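Local coordinates for protein pyridoxine 4-oxidase (Mesorhizobium loti, PDB 4HA6) that catalyses the FAD-dependent oxidation of pyridoxine at its 4-hydroxymethyl group, probably yielding pyridoxal with oxygen as electron acceptor, at residues M90-G95 with G139-H144; L164-L169 with S316-R321; S479-L484 with L494-T499. One frame throughout, in Å; residues are numbered along the deposited sequence.

Contact 1: residues M90-G95 with G139-H144; sequences MGYMRG and GPLPIH. With FAD (flavin-adenine dinucleotide), chain B.
With chi1 at -173°, the CB-CG bond of Y92 runs opposite the backbone N and carries the phenol ring out from the loop toward segment 139-144, while CG1 of I143 stands opposite the carbonyl carbon (chi1 -42°) and the turn at chi2 then lays CD1 over that ring. The methyl sits over the middle of one face: I143 CD1 lies 3.7 Å from the centroid of the Y92 ring and only 3° off its normal, a textbook CH-pi contact in which the methyl is almost equally far from all the ring carbons. I143 CG2 lies on the same side of the ring plane, farther out, 4.0 Å from Y92 CD2. L141 arrives obliquely, its CD1 3.8 Å from Y92 CE1, so two aliphatic side chains share one aromatic partner. The phenol oxygen is not left idle in this buried setting: Y92 OH is hydrogen-bonded to E125, which fixes the far end of the ring. Losing the ring to an alanine here is likely to open a gap against I143 CD1 and L141 CD1 and to leave E125 without its phenolic mate. Just before the tyrosine, the backbone of G91 turns to the cofactor: G91 N donates to FAD O4 at 2.7 Å, and FAD N3 donates to G91 O at 2.8 Å. The contact thus backs the loop that grips the pyrimidine edge of the isoalloxazine in the flavin site of this GMC oxidoreductase.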
loop_
_atom_site.group_PDB
_atom_site.type_symbol
_atom_site.label_atom_id
_atom_site.label_comp_id
_atom_site.label_asym_id
_atom_site.label_seq_id
_atom_site.Cartn_x
_atom_site.Cartn_y
_atom_site.Cartn_z
ATOM N N MET A 90 4.151 0.035 -9.000
ATOM C CA MET A 90 3.254 0.877 -9.806
ATOM C C MET A 90 1.923 0.260 -10.291
ATOM O O MET A 90 1.302 0.771 -11.227
ATOM C CB MET A 90 4.011 1.644 -10.916
ATOM C CG MET A 90 4.925 0.828 -11.839
ATOM S SD MET A 90 6.553 1.593 -12.094
ATOM C CE MET A 90 7.561 0.560 -11.013
ATOM N N GLY A 91 1.470 -0.806 -9.632
ATOM C CA GLY A 91 0.170 -1.378 -9.937
ATOM C C GLY A 91 -0.908 -0.434 -9.454
ATOM O O GLY A 91 -0.768 0.162 -8.371
ATOM N N TYR A 92 -1.967 -0.276 -10.250
ATOM C CA TYR A 92 -3.114 0.547 -9.855
ATOM C C TYR A 92 -4.377 -0.315 -9.751
ATOM O O TYR A 92 -4.924 -0.764 -10.773
ATOM C CB TYR A 92 -3.337 1.680 -10.856
ATOM C CG TYR A 92 -4.406 2.673 -10.443
ATOM C CD1 TYR A 92 -4.125 3.697 -9.536
ATOM C CD2 TYR A 92 -5.694 2.588 -10.965
ATOM C CE1 TYR A 92 -5.106 4.619 -9.161
ATOM C CE2 TYR A 92 -6.683 3.504 -10.598
ATOM C CZ TYR A 92 -6.384 4.506 -9.696
ATOM O OH TYR A 92 -7.376 5.390 -9.340
ATOM N N MET A 93 -4.823 -0.554 -8.518
ATOM C CA MET A 93 -6.028 -1.337 -8.254
ATOM C C MET A 93 -6.897 -0.561 -7.272
ATOM O O MET A 93 -6.500 -0.384 -6.122
ATOM C CB MET A 93 -5.657 -2.686 -7.603
ATOM C CG MET A 93 -5.041 -3.733 -8.535
ATOM S SD MET A 93 -3.308 -3.440 -8.992
ATOM C CE MET A 93 -2.827 -5.137 -9.362
ATOM N N ARG A 94 -8.075 -0.105 -7.698
ATOM C CA ARG A 94 -8.967 0.611 -6.780
ATOM C C ARG A 94 -9.340 -0.263 -5.584
ATOM O O ARG A 94 -9.348 0.189 -4.439
ATOM C CB ARG A 94 -10.262 1.032 -7.485
ATOM C CG ARG A 94 -10.116 2.067 -8.578
ATOM C CD ARG A 94 -11.481 2.260 -9.251
ATOM N NE ARG A 94 -11.464 3.387 -10.180
ATOM C CZ ARG A 94 -12.506 3.768 -10.912
ATOM N NH1 ARG A 94 -13.661 3.112 -10.832
ATOM N NH2 ARG A 94 -12.392 4.802 -11.730
ATOM N N GLY A 95 -9.630 -1.530 -5.856
ATOM C CA GLY A 95 -10.204 -2.398 -4.849
ATOM C C GLY A 95 -11.575 -2.811 -5.354
ATOM O O GLY A 95 -11.988 -2.378 -6.435
ATOM N N GLY A 139 -7.541 13.250 -15.362
ATOM C CA GLY A 139 -7.028 13.434 -14.012
ATOM C C GLY A 139 -5.511 13.452 -14.020
ATOM O O GLY A 139 -4.878 13.150 -15.041
ATOM N N PRO A 140 -4.912 13.793 -12.879
ATOM C CA PRO A 140 -3.456 13.991 -12.837
ATOM C C PRO A 140 -2.624 12.693 -12.920
ATOM O O PRO A 140 -1.451 12.760 -13.310
ATOM C CB PRO A 140 -3.241 14.687 -11.486
ATOM C CG PRO A 140 -4.408 14.286 -10.652
ATOM C CD PRO A 140 -5.569 14.129 -11.604
ATOM N N LEU A 141 -3.216 11.551 -12.565
ATOM C CA LEU A 141 -2.505 10.270 -12.504
ATOM C C LEU A 141 -2.808 9.430 -13.735
ATOM O O LEU A 141 -3.927 8.920 -13.864
ATOM C CB LEU A 141 -2.969 9.458 -11.279
ATOM C CG LEU A 141 -1.993 8.654 -10.408
ATOM C CD1 LEU A 141 -2.654 7.402 -9.813
ATOM C CD2 LEU A 141 -0.685 8.324 -11.104
ATOM N N PRO A 142 -1.815 9.262 -14.630
ATOM C CA PRO A 142 -2.012 8.390 -15.795
ATOM C C PRO A 142 -2.240 6.947 -15.364
ATOM O O PRO A 142 -1.515 6.428 -14.506
ATOM C CB PRO A 142 -0.676 8.489 -16.543
ATOM C CG PRO A 142 -0.081 9.781 -16.097
ATOM C CD PRO A 142 -0.506 9.941 -14.660
ATOM N N ILE A 143 -3.252 6.311 -15.942
ATOM C CA ILE A 143 -3.445 4.878 -15.770
ATOM C C ILE A 143 -3.219 4.217 -17.132
ATOM O O ILE A 143 -3.896 4.547 -18.112
ATOM C CB ILE A 143 -4.873 4.520 -15.271
ATOM C CG1 ILE A 143 -5.359 5.487 -14.180
ATOM C CG2 ILE A 143 -4.935 3.040 -14.827
ATOM C CD1 ILE A 143 -4.382 5.668 -13.001
ATOM N N HIS A 144 -2.277 3.283 -17.195
ATOM C CA HIS A 144 -1.948 2.625 -18.460
ATOM C C HIS A 144 -2.502 1.206 -18.474
ATOM O O HIS A 144 -2.386 0.479 -17.479
ATOM C CB HIS A 144 -0.422 2.623 -18.636
ATOM C CG HIS A 144 0.074 1.836 -19.812
ATOM N ND1 HIS A 144 -0.510 1.894 -21.061
ATOM C CD2 HIS A 144 1.131 0.993 -19.929
ATOM C CE1 HIS A 144 0.157 1.112 -21.893
ATOM N NE2 HIS A 144 1.158 0.555 -21.232
HETATM P PA FAD B . 3.983 6.933 2.112
HETATM O O1A FAD B . 3.739 7.094 0.618
HETATM O O2A FAD B . 4.904 5.840 2.577
HETATM O O5B FAD B . 4.516 8.360 2.656
HETATM C C5B FAD B . 5.080 8.573 3.947
HETATM C C4B FAD B . 6.004 9.772 3.785
HETATM O O4B FAD B . 6.156 10.497 5.010
HETATM C C3B FAD B . 7.399 9.327 3.365
HETATM O O3B FAD B . 7.802 10.200 2.297
HETATM C C2B FAD B . 8.262 9.528 4.607
HETATM O O2B FAD B . 9.622 9.848 4.261
HETATM C C1B FAD B . 7.551 10.675 5.319
HETATM N N9A FAD B . 7.681 10.680 6.807
HETATM C C8A FAD B . 7.568 9.618 7.634
HETATM N N7A FAD B . 7.721 10.007 8.929
HETATM C C5A FAD B . 7.931 11.344 8.949
HETATM C C6A FAD B . 8.161 12.381 9.989
HETATM N N6A FAD B . 8.192 12.055 11.320
HETATM N N1A FAD B . 8.333 13.668 9.569
HETATM C C2A FAD B . 8.292 14.005 8.263
HETATM N N3A FAD B . 8.082 13.104 7.277
HETATM C C4A FAD B . 7.897 11.781 7.546
HETATM N N1 FAD B . 0.718 0.011 -3.882
HETATM C C2 FAD B . -0.008 -0.192 -4.997
HETATM O O2 FAD B . -1.213 0.147 -4.992
HETATM N N3 FAD B . 0.503 -0.769 -6.100
HETATM C C4 FAD B . 1.785 -1.165 -6.174
HETATM O O4 FAD B . 2.245 -1.716 -7.208
HETATM C C4X FAD B . 2.649 -0.975 -4.987
HETATM N N5 FAD B . 3.942 -1.358 -4.968
HETATM C C5X FAD B . 4.715 -1.154 -3.872
HETATM C C6 FAD B . 6.053 -1.545 -3.868
HETATM C C7 FAD B . 6.848 -1.328 -2.747
HETATM C C7M FAD B . 8.295 -1.755 -2.760
HETATM C C8 FAD B . 6.269 -0.671 -1.542
HETATM C C8M FAD B . 7.130 -0.444 -0.329
HETATM C C9 FAD B . 4.932 -0.273 -1.536
HETATM C C9A FAD B . 4.141 -0.502 -2.662
HETATM N N10 FAD B . 2.791 -0.109 -2.666
HETATM C C10 FAD B . 2.021 -0.336 -3.815
HETATM C "C1'" FAD B . 2.202 0.523 -1.479
HETATM C "C2'" FAD B . 1.994 2.020 -1.645
HETATM O "O2'" FAD B . 3.168 2.621 -2.215
HETATM C "C3'" FAD B . 1.722 2.588 -0.251
HETATM O "O3'" FAD B . 0.657 1.831 0.347
HETATM C "C4'" FAD B . 1.349 4.059 -0.310
HETATM O "O4'" FAD B . 2.415 4.763 -0.971
HETATM C "C5'" FAD B . 1.099 4.631 1.089
HETATM O "O5'" FAD B . 1.189 6.052 1.010
HETATM P P FAD B . 1.118 6.925 2.351
HETATM O O1P FAD B . 0.844 8.386 2.016
HETATM O O2P FAD B . 0.239 6.221 3.365
HETATM O O3P FAD B . 2.608 6.774 2.923
#

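Contact 2: residues L164-L169 with S316-R321; sequences LGLPRL and SMAYMR
L166 meets M320 through both of its methyl branches, and the example illustrates how a single leucine can fasten a loop to a strand without any hydrogen bond between the two segments. The close part is small. L166 CD2 lies 3.8 Å from M320 CB, at the root of the methionine, and 4.0 Å from Y319 O, so this methyl rests on the backbone of the strand as well as on a side chain. L166 CD1 takes the other end of the methionine, 4.0 Å from M320 CE. That reach depends on the bend of M320 at chi3 (80°), which folds the terminal methyl back to the leucine; the two side chains cross at about a right angle. A318 adds a looser touch, its CB 4.4 Å from L166 CD1. Away from this buried cluster of side chains the segments part. R168 is exposed and pairs with E159 rather than with the strand, and the side chain of R321 leads away from the loop. A glycerol, probably from the crystallisation liquor, bridges loop and strand end, its O1 hydrogen-bonded to the backbone O of both R168 and R321. G165, with its positive phi, ends helix 152-163 in a Schellman motif. M320 also packs on A404 and I408 of helix 392-409 and on I333 of the adjoining strand 333-338, so L166, on the loop after helix 152-163, packs against the end of strand 314-320 where M320 meets both of these elements.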
loop_
_atom_site.group_PDB
_atom_site.type_symbol
_atom_site.label_atom_id
_atom_site.label_comp_id
_atom_site.label_asym_id
_atom_site.label_seq_id
_atom_site.Cartn_x
_atom_site.Cartn_y
_atom_site.Cartn_z
ATOM N N LEU A 164 -9.933 -21.640 -17.318
ATOM C CA LEU A 164 -10.497 -22.215 -16.101
ATOM C C LEU A 164 -11.869 -21.626 -15.776
ATOM O O LEU A 164 -12.565 -22.114 -14.889
ATOM C CB LEU A 164 -9.529 -22.044 -14.931
ATOM C CG LEU A 164 -8.371 -23.035 -14.986
ATOM C CD1 LEU A 164 -7.193 -22.638 -14.082
ATOM C CD2 LEU A 164 -8.882 -24.428 -14.609
ATOM N N GLY A 165 -12.269 -20.591 -16.507
ATOM C CA GLY A 165 -13.547 -19.955 -16.237
ATOM C C GLY A 165 -13.472 -18.492 -15.841
ATOM O O GLY A 165 -14.500 -17.820 -15.813
ATOM N N LEU A 166 -12.278 -17.986 -15.530
ATOM C CA LEU A 166 -12.148 -16.577 -15.145
ATOM C C LEU A 166 -12.454 -15.644 -16.318
ATOM O O LEU A 166 -11.897 -15.799 -17.400
ATOM C CB LEU A 166 -10.743 -16.283 -14.608
ATOM C CG LEU A 166 -10.388 -16.863 -13.240
ATOM C CD1 LEU A 166 -8.881 -16.802 -13.017
ATOM C CD2 LEU A 166 -11.124 -16.113 -12.126
ATOM N N PRO A 167 -13.331 -14.654 -16.099
ATOM C CA PRO A 167 -13.661 -13.715 -17.180
ATOM C C PRO A 167 -12.505 -12.770 -17.529
ATOM O O PRO A 167 -11.642 -12.451 -16.690
ATOM C CB PRO A 167 -14.854 -12.930 -16.617
ATOM C CG PRO A 167 -14.720 -13.045 -15.121
ATOM C CD PRO A 167 -14.120 -14.407 -14.877
ATOM N N ARG A 168 -12.480 -12.331 -18.779
ATOM C CA ARG A 168 -11.444 -11.417 -19.225
ATOM C C ARG A 168 -11.846 -9.980 -18.910
ATOM O O ARG A 168 -12.896 -9.502 -19.347
ATOM C CB ARG A 168 -11.191 -11.580 -20.726
ATOM C CG ARG A 168 -9.848 -12.209 -21.056
ATOM C CD ARG A 168 -9.330 -11.774 -22.434
ATOM N NE ARG A 168 -8.055 -12.415 -22.753
ATOM C CZ ARG A 168 -7.941 -13.698 -23.093
ATOM N NH1 ARG A 168 -9.020 -14.470 -23.150
ATOM N NH2 ARG A 168 -6.751 -14.218 -23.363
ATOM N N LEU A 169 -11.008 -9.299 -18.138
ATOM C CA LEU A 169 -11.296 -7.940 -17.714
ATOM C C LEU A 169 -10.377 -6.976 -18.455
ATOM O O LEU A 169 -9.343 -7.378 -18.994
ATOM C CB LEU A 169 -11.053 -7.801 -16.212
ATOM C CG LEU A 169 -11.778 -8.732 -15.230
ATOM C CD1 LEU A 169 -11.271 -8.508 -13.804
ATOM C CD2 LEU A 169 -13.271 -8.512 -15.291
ATOM N N SER A 316 0.519 -9.488 -13.995
ATOM C CA SER A 316 -0.889 -9.899 -13.996
ATOM C C SER A 316 -1.322 -10.614 -12.707
ATOM O O SER A 316 -0.963 -11.776 -12.483
ATOM C CB SER A 316 -1.156 -10.805 -15.207
ATOM O OG SER A 316 -2.525 -11.162 -15.301
ATOM N N MET A 317 -2.080 -9.911 -11.864
ATOM C CA MET A 317 -2.761 -10.537 -10.733
ATOM C C MET A 317 -4.080 -11.084 -11.213
ATOM O O MET A 317 -4.806 -10.395 -11.944
ATOM C CB MET A 317 -3.084 -9.514 -9.647
ATOM C CG MET A 317 -1.896 -8.845 -9.029
ATOM S SD MET A 317 -0.784 -10.107 -8.464
ATOM C CE MET A 317 0.502 -9.843 -9.691
ATOM N N ALA A 318 -4.403 -12.304 -10.792
ATOM C CA ALA A 318 -5.726 -12.858 -11.030
ATOM C C ALA A 318 -6.411 -13.030 -9.680
ATOM O O ALA A 318 -6.052 -13.930 -8.916
ATOM C CB ALA A 318 -5.624 -14.197 -11.743
ATOM N N TYR A 319 -7.378 -12.162 -9.381
ATOM C CA TYR A 319 -8.185 -12.295 -8.170
ATOM C C TYR A 319 -9.352 -13.241 -8.434
ATOM O O TYR A 319 -9.874 -13.288 -9.549
ATOM C CB TYR A 319 -8.700 -10.918 -7.734
ATOM C CG TYR A 319 -7.557 -9.973 -7.503
ATOM C CD1 TYR A 319 -6.908 -9.952 -6.276
ATOM C CD2 TYR A 319 -7.084 -9.147 -8.520
ATOM C CE1 TYR A 319 -5.837 -9.101 -6.049
ATOM C CE2 TYR A 319 -5.999 -8.290 -8.308
ATOM C CZ TYR A 319 -5.378 -8.287 -7.060
ATOM O OH TYR A 319 -4.292 -7.472 -6.796
ATOM N N MET A 320 -9.771 -13.982 -7.409
ATOM C CA MET A 320 -10.827 -14.970 -7.596
ATOM C C MET A 320 -11.414 -15.416 -6.258
ATOM O O MET A 320 -10.919 -15.055 -5.180
ATOM C CB MET A 320 -10.277 -16.179 -8.371
ATOM C CG MET A 320 -9.158 -16.931 -7.635
ATOM S SD MET A 320 -8.135 -18.030 -8.670
ATOM C CE MET A 320 -7.018 -16.849 -9.426
ATOM N N ARG A 321 -12.473 -16.209 -6.322
ATOM C CA ARG A 321 -13.009 -16.791 -5.113
ATOM C C ARG A 321 -12.088 -17.955 -4.752
ATOM O O ARG A 321 -11.368 -18.481 -5.609
ATOM C CB ARG A 321 -14.458 -17.246 -5.326
ATOM C CG ARG A 321 -15.414 -16.108 -5.728
ATOM C CD ARG A 321 -15.622 -15.087 -4.601
ATOM N NE ARG A 321 -16.419 -15.659 -3.525
ATOM C CZ ARG A 321 -16.759 -15.013 -2.413
ATOM N NH1 ARG A 321 -16.377 -13.751 -2.226
ATOM N NH2 ARG A 321 -17.481 -15.634 -1.488
#

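Contact 3: residues S479-L484 with L494-T499; sequences SIMPNL and LAIAET
I496 projects from helix 490-506 at I480 and M481, and its path from CB outward accounts for the whole contact. CB itself serves as the fork. One branch, CG2, settles 4.0 Å from I480 CG1. The other, CG1, stands anti to the carbonyl carbon (chi1 -69°) and passes 4.1 Å from I480 CD1. It ends in CD1, where the packing is closest: I496 CD1 lies 3.5 Å from I480 CD1, the two isoleucines meeting tip to tip, and 3.7 Å from I480 CG1. The same methyl also touches M481, whose CG lies 3.7 Å from I496 CD1 as the methionine crosses the isoleucine at about a right angle. W103 of helix 97-107 packs on both M481 and I496, extending the apolar patch. The polar groups of the loop are turned to other work. N483 ND2, for instance, donates a nearly straight bond to L484 O at 3.1 Å, from above the carbonyl plane, and is also bonded to D99 O. Between the loop and the helix, then, the chemistry is wholly apolar: burial and shape, rather than directed bonds, hold the chain that leaves strand 473-475 against the helix that follows it.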
loop_
_atom_site.group_PDB
_atom_site.type_symbol
_atom_site.label_atom_id
_atom_site.label_comp_id
_atom_site.label_asym_id
_atom_site.label_seq_id
_atom_site.Cartn_x
_atom_site.Cartn_y
_atom_site.Cartn_z
ATOM N N SER A 479 -2.801 4.634 7.170
ATOM C CA SER A 479 -3.058 4.241 8.562
ATOM C C SER A 479 -4.561 4.271 8.936
ATOM O O SER A 479 -4.997 3.523 9.821
ATOM C CB SER A 479 -2.252 5.125 9.508
ATOM O OG SER A 479 -2.773 6.444 9.504
ATOM N N ILE A 480 -5.363 5.119 8.282
ATOM C CA ILE A 480 -6.782 5.187 8.662
ATOM C C ILE A 480 -7.657 4.048 8.118
ATOM O O ILE A 480 -8.791 3.862 8.603
ATOM C CB ILE A 480 -7.441 6.540 8.318
ATOM C CG1 ILE A 480 -7.611 6.710 6.801
ATOM C CG2 ILE A 480 -6.712 7.707 9.011
ATOM C CD1 ILE A 480 -9.033 6.363 6.319
ATOM N N MET A 481 -7.153 3.306 7.121
ATOM C CA MET A 481 -7.930 2.239 6.480
ATOM C C MET A 481 -8.486 1.265 7.509
ATOM O O MET A 481 -7.715 0.632 8.235
ATOM C CB MET A 481 -7.061 1.465 5.474
ATOM C CG MET A 481 -6.501 2.354 4.360
ATOM S SD MET A 481 -5.375 1.502 3.212
ATOM C CE MET A 481 -6.499 0.244 2.534
ATOM N N PRO A 482 -9.823 1.158 7.593
ATOM C CA PRO A 482 -10.431 0.178 8.505
ATOM C C PRO A 482 -9.983 -1.228 8.141
ATOM O O PRO A 482 -9.685 -2.033 9.023
ATOM C CB PRO A 482 -11.940 0.349 8.255
ATOM C CG PRO A 482 -12.068 1.827 7.835
ATOM C CD PRO A 482 -10.832 2.056 6.986
ATOM N N ASN A 483 -9.932 -1.501 6.841
ATOM C CA ASN A 483 -9.464 -2.782 6.344
ATOM C C ASN A 483 -8.811 -2.637 4.970
ATOM O O ASN A 483 -9.132 -1.734 4.197
ATOM C CB ASN A 483 -10.617 -3.789 6.261
ATOM C CG ASN A 483 -11.801 -3.248 5.473
ATOM O OD1 ASN A 483 -12.771 -2.764 6.052
ATOM N ND2 ASN A 483 -11.715 -3.307 4.144
ATOM N N LEU A 484 -7.887 -3.546 4.699
ATOM C CA LEU A 484 -7.279 -3.736 3.398
ATOM C C LEU A 484 -8.317 -3.821 2.280
ATOM O O LEU A 484 -9.365 -4.458 2.451
ATOM C CB LEU A 484 -6.541 -5.067 3.449
ATOM C CG LEU A 484 -5.037 -5.262 3.255
ATOM C CD1 LEU A 484 -4.237 -3.970 3.225
ATOM C CD2 LEU A 484 -4.501 -6.229 4.305
ATOM N N LEU A 494 -4.807 7.208 -2.168
ATOM C CA LEU A 494 -5.008 8.427 -2.938
ATOM C C LEU A 494 -6.474 8.848 -2.850
ATOM O O LEU A 494 -6.780 10.027 -2.662
ATOM C CB LEU A 494 -4.536 8.245 -4.387
ATOM C CG LEU A 494 -3.038 7.959 -4.603
ATOM C CD1 LEU A 494 -2.795 7.602 -6.067
ATOM C CD2 LEU A 494 -2.151 9.124 -4.198
ATOM N N ALA A 495 -7.384 7.883 -2.931
ATOM C CA ALA A 495 -8.805 8.198 -2.719
ATOM C C ALA A 495 -9.046 8.799 -1.325
ATOM O O ALA A 495 -9.787 9.766 -1.187
ATOM C CB ALA A 495 -9.676 6.980 -2.951
ATOM N N ILE A 496 -8.397 8.257 -0.300
ATOM C CA ILE A 496 -8.494 8.842 1.036
ATOM C C ILE A 496 -8.030 10.291 1.048
ATOM O O ILE A 496 -8.648 11.165 1.678
ATOM C CB ILE A 496 -7.661 8.044 2.077
ATOM C CG1 ILE A 496 -8.296 6.685 2.324
ATOM C CG2 ILE A 496 -7.576 8.801 3.426
ATOM C CD1 ILE A 496 -7.458 5.786 3.203
ATOM N N ALA A 497 -6.929 10.561 0.369
ATOM C CA ALA A 497 -6.394 11.917 0.403
ATOM C C ALA A 497 -7.325 12.872 -0.362
ATOM O O ALA A 497 -7.641 13.967 0.127
ATOM C CB ALA A 497 -4.990 11.953 -0.143
ATOM N N GLU A 498 -7.777 12.451 -1.548
ATOM C CA GLU A 498 -8.670 13.297 -2.335
ATOM C C GLU A 498 -9.975 13.591 -1.590
ATOM O O GLU A 498 -10.444 14.733 -1.612
ATOM C CB GLU A 498 -8.957 12.698 -3.717
ATOM C CG GLU A 498 -9.956 13.499 -4.578
ATOM C CD GLU A 498 -9.506 14.931 -4.900
ATOM O OE1 GLU A 498 -10.380 15.769 -5.215
ATOM O OE2 GLU A 498 -8.292 15.231 -4.855
ATOM N N THR A 499 -10.565 12.601 -0.913
ATOM C CA THR A 499 -11.816 12.928 -0.216
ATOM C C THR A 499 -11.562 13.901 0.940
ATOM O O THR A 499 -12.394 14.768 1.223
ATOM C CB THR A 499 -12.757 11.708 0.170
ATOM O OG1 THR A 499 -12.752 11.481 1.579
ATOM C CG2 THR A 499 -12.450 10.433 -0.592
#

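How the contacts relate
The three contacts come in series along the chain and lie about the FAD and the bound pyridoxamine, which probably marks the substrate site. Contacts 1 and 3 have centres 15 Å apart and touch where L141 CD1 lies 3.8 Å from L494 CD1, so strand 141-142 meets helix 490-506 from near the C-terminal end of the chain. On its other flank contact 1 reaches contact 2, with centres 19 Å apart; M93 CE packs 3.8 Å from M317 CG on strand 314-320 of the antiparallel sheet. Contacts 2 and 3, with centres 26 Å apart, do not touch. Contact 1 is therefore the bridge: its flavin-binding loop meets contact 2, and its partner strand 141-142 meets contact 3.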